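Local coordinates for aldo-keto reductase family 1 member C1 (Caenorhabditis elegans, PDB 1QWK), which probably reduces carbonyl compounds such as aldoses with NADPH, as a member of the aldo-keto reductase family with a TIM-barrel fold, at residues A[140-145]-A[167-172]. Residues are numbered along the deposited sequence; the frame is centred on the assembly and turned at random.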
ATOM      1  N   ALA A 140      12.108  -4.683  17.847  1.00 17.99           N
ATOM      2  CA  ALA A 140      11.677  -4.492  19.228  1.00 18.83           C
ATOM      3  C   ALA A 140      10.163  -4.393  19.406  1.00 19.91           C
ATOM      4  O   ALA A 140       9.608  -5.026  20.303  1.00 19.75           O
ATOM      5  CB  ALA A 140      12.351  -3.253  19.816  1.00 20.42           C
ATOM      6  N   VAL A 141       9.493  -3.599  18.573  1.00 18.66           N
ATOM      7  CA  VAL A 141       8.043  -3.460  18.701  1.00 18.98           C
ATOM      8  C   VAL A 141       7.345  -4.772  18.345  1.00 19.04           C
ATOM      9  O   VAL A 141       6.299  -5.100  18.905  1.00 19.86           O
ATOM     10  CB  VAL A 141       7.493  -2.289  17.836  1.00 21.27           C
ATOM     11  CG1 VAL A 141       8.128  -0.987  18.293  1.00 19.35           C
ATOM     12  CG2 VAL A 141       7.765  -2.524  16.351  1.00 20.58           C
ATOM     13  N   TYR A 142       7.933  -5.524  17.419  1.00 17.56           N
ATOM     14  CA  TYR A 142       7.386  -6.820  17.023  1.00 18.40           C
ATOM     15  C   TYR A 142       7.470  -7.771  18.215  1.00 18.72           C
ATOM     16  O   TYR A 142       6.495  -8.433  18.566  1.00 20.23           O
ATOM     17  CB  TYR A 142       8.190  -7.404  15.858  1.00 18.25           C
ATOM     18  CG  TYR A 142       7.763  -8.800  15.451  1.00 17.33           C
ATOM     19  CD1 TYR A 142       6.554  -9.021  14.788  1.00 17.56           C
ATOM     20  CD2 TYR A 142       8.567  -9.901  15.737  1.00 18.41           C
ATOM     21  CE1 TYR A 142       6.160 -10.312  14.420  1.00 19.94           C
ATOM     22  CE2 TYR A 142       8.187 -11.191  15.377  1.00 17.97           C
ATOM     23  CZ  TYR A 142       6.985 -11.392  14.720  1.00 18.97           C
ATOM     24  OH  TYR A 142       6.613 -12.670  14.356  1.00 19.10           O
ATOM     25  N   LYS A 143       8.639  -7.831  18.841  1.00 18.59           N
ATOM     26  CA  LYS A 143       8.832  -8.715  19.985  1.00 18.55           C
ATOM     27  C   LYS A 143       7.967  -8.295  21.169  1.00 20.12           C
ATOM     28  O   LYS A 143       7.596  -9.127  21.994  1.00 19.49           O
ATOM     29  CB  LYS A 143      10.313  -8.745  20.374  1.00 19.69           C
ATOM     30  CG  LYS A 143      11.159  -9.523  19.373  1.00 20.18           C
ATOM     31  CD  LYS A 143      12.642  -9.345  19.609  1.00 22.76           C
ATOM     32  CE  LYS A 143      13.446 -10.214  18.652  1.00 23.24           C
ATOM     33  NZ  LYS A 143      14.904  -9.921  18.736  1.00 23.63           N
ATOM     34  N   ALA A 144       7.622  -7.012  21.235  1.00 20.90           N
ATOM     35  CA  ALA A 144       6.788  -6.512  22.325  1.00 22.42           C
ATOM     36  C   ALA A 144       5.325  -6.883  22.104  1.00 23.56           C
ATOM     37  O   ALA A 144       4.495  -6.720  22.998  1.00 24.82           O
ATOM     38  CB  ALA A 144       6.932  -4.993  22.447  1.00 21.59           C
ATOM     39  N   GLY A 145       5.012  -7.366  20.906  1.00 21.56           N
ATOM     40  CA  GLY A 145       3.649  -7.755  20.596  1.00 21.35           C
ATOM     41  C   GLY A 145       2.728  -6.633  20.148  1.00 20.51           C
ATOM     42  O   GLY A 145       1.514  -6.824  20.050  1.00 21.16           O
ATOM     43  N   GLY A 167      20.089 -10.384  11.296  1.00 19.91           N
ATOM     44  CA  GLY A 167      19.737 -11.625  11.957  1.00 21.45           C
ATOM     45  C   GLY A 167      18.645 -11.466  12.999  1.00 21.23           C
ATOM     46  O   GLY A 167      18.522 -12.287  13.908  1.00 22.12           O
ATOM     47  N   LEU A 168      17.858 -10.404  12.880  1.00 19.62           N
ATOM     48  CA  LEU A 168      16.762 -10.161  13.811  1.00 18.73           C
ATOM     49  C   LEU A 168      15.470 -10.612  13.127  1.00 20.15           C
ATOM     50  O   LEU A 168      15.498 -11.467  12.236  1.00 19.86           O
ATOM     51  CB  LEU A 168      16.684  -8.668  14.160  1.00 18.93           C
ATOM     52  CG  LEU A 168      17.973  -8.039  14.699  1.00 20.60           C
ATOM     53  CD1 LEU A 168      17.750  -6.553  14.959  1.00 22.21           C
ATOM     54  CD2 LEU A 168      18.398  -8.754  15.982  1.00 19.99           C
ATOM     55  N   THR A 169      14.340 -10.054  13.545  1.00 19.10           N
ATOM     56  CA  THR A 169      13.064 -10.407  12.938  1.00 18.52           C
ATOM     57  C   THR A 169      13.146 -10.115  11.438  1.00 18.13           C
ATOM     58  O   THR A 169      13.596  -9.045  11.031  1.00 17.95           O
ATOM     59  CB  THR A 169      11.909  -9.586  13.562  1.00 19.43           C
ATOM     60  OG1 THR A 169      11.804  -9.908  14.957  1.00 19.98           O
ATOM     61  CG2 THR A 169      10.586  -9.903  12.876  1.00 20.90           C
ATOM     62  N   PRO A 170      12.748 -11.076  10.596  1.00 19.67           N
ATOM     63  CA  PRO A 170      12.796 -10.855   9.147  1.00 19.15           C
ATOM     64  C   PRO A 170      11.814  -9.775   8.702  1.00 20.54           C
ATOM     65  O   PRO A 170      10.847  -9.474   9.405  1.00 19.14           O
ATOM     66  CB  PRO A 170      12.421 -12.222   8.577  1.00 20.88           C
ATOM     67  CG  PRO A 170      12.961 -13.169   9.607  1.00 23.36           C
ATOM     68  CD  PRO A 170      12.542 -12.502  10.902  1.00 21.46           C
ATOM     69  N   VAL A 171      12.078  -9.173   7.548  1.00 18.33           N
ATOM     70  CA  VAL A 171      11.168  -8.177   7.000  1.00 17.55           C
ATOM     71  C   VAL A 171      10.018  -9.024   6.446  1.00 17.57           C
ATOM     72  O   VAL A 171      10.237  -9.880   5.592  1.00 18.01           O
ATOM     73  CB  VAL A 171      11.838  -7.381   5.862  1.00 17.76           C
ATOM     74  CG1 VAL A 171      10.817  -6.482   5.180  1.00 16.25           C
ATOM     75  CG2 VAL A 171      12.987  -6.546   6.425  1.00 20.00           C
ATOM     76  N   HIS A 172       8.795  -8.794   6.924  1.00 15.96           N
ATOM     77  CA  HIS A 172       7.647  -9.595   6.485  1.00 16.68           C
ATOM     78  C   HIS A 172       6.947  -9.068   5.238  1.00 14.86           C
ATOM     79  O   HIS A 172       6.306  -9.832   4.513  1.00 15.12           O
ATOM     80  CB  HIS A 172       6.593  -9.697   7.603  1.00 15.96           C
ATOM     81  CG  HIS A 172       7.128 -10.197   8.913  1.00 17.33           C
ATOM     82  ND1 HIS A 172       7.750 -11.421   9.052  1.00 19.06           N
ATOM     83  CD2 HIS A 172       7.105  -9.645  10.147  1.00 15.42           C
ATOM     84  CE1 HIS A 172       8.085 -11.600  10.316  1.00 14.87           C
ATOM     85  NE2 HIS A 172       7.704 -10.537  11.004  1.00 19.48           N
TER
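Thr-169 lays its methyl over one face of the Tyr-142 ring, a CH-pi contact with CG2 3.9 Å from the ring centroid and 28° off the normal. The tyrosine reaches across because its CG stands anti to the backbone N (chi1 175°), sending the ring from helix 131-143 toward the loop before strand 173-177; its OH bonds Asn-12. Thr-169 OG1 sits 3.3 Å from Tyr-142 CD2 and is hydrogen-bonded to Asp-139. His-172 meets that same tyrosine face farther out, its NE2 3.8 Å from Tyr-142 CE1, the two ring planes inclined at 52°. All three side chains also touch Val-150, at the start of strand 150-153. The solvent side is looser: the Lys-143 chain only skims Thr-169, CE 4.1 Å from OG1, and, stretched out straight, carries its amine to a salt bridge with Asp-139. With an alanine at Tyr-142, the Thr-169 methyl and His-172 NE2 would probably lose the ring they lie against, and Asn-12 its hydroxyl. Helix and loop thus meet through van der Waals, CH-pi and oblique aromatic contacts, while hydrogen bonds to Asn-12, Asp-139 and, from His-172 ND1, Ser-11 help orient the groups; buried His-172 NE2 has no polar partner in the model.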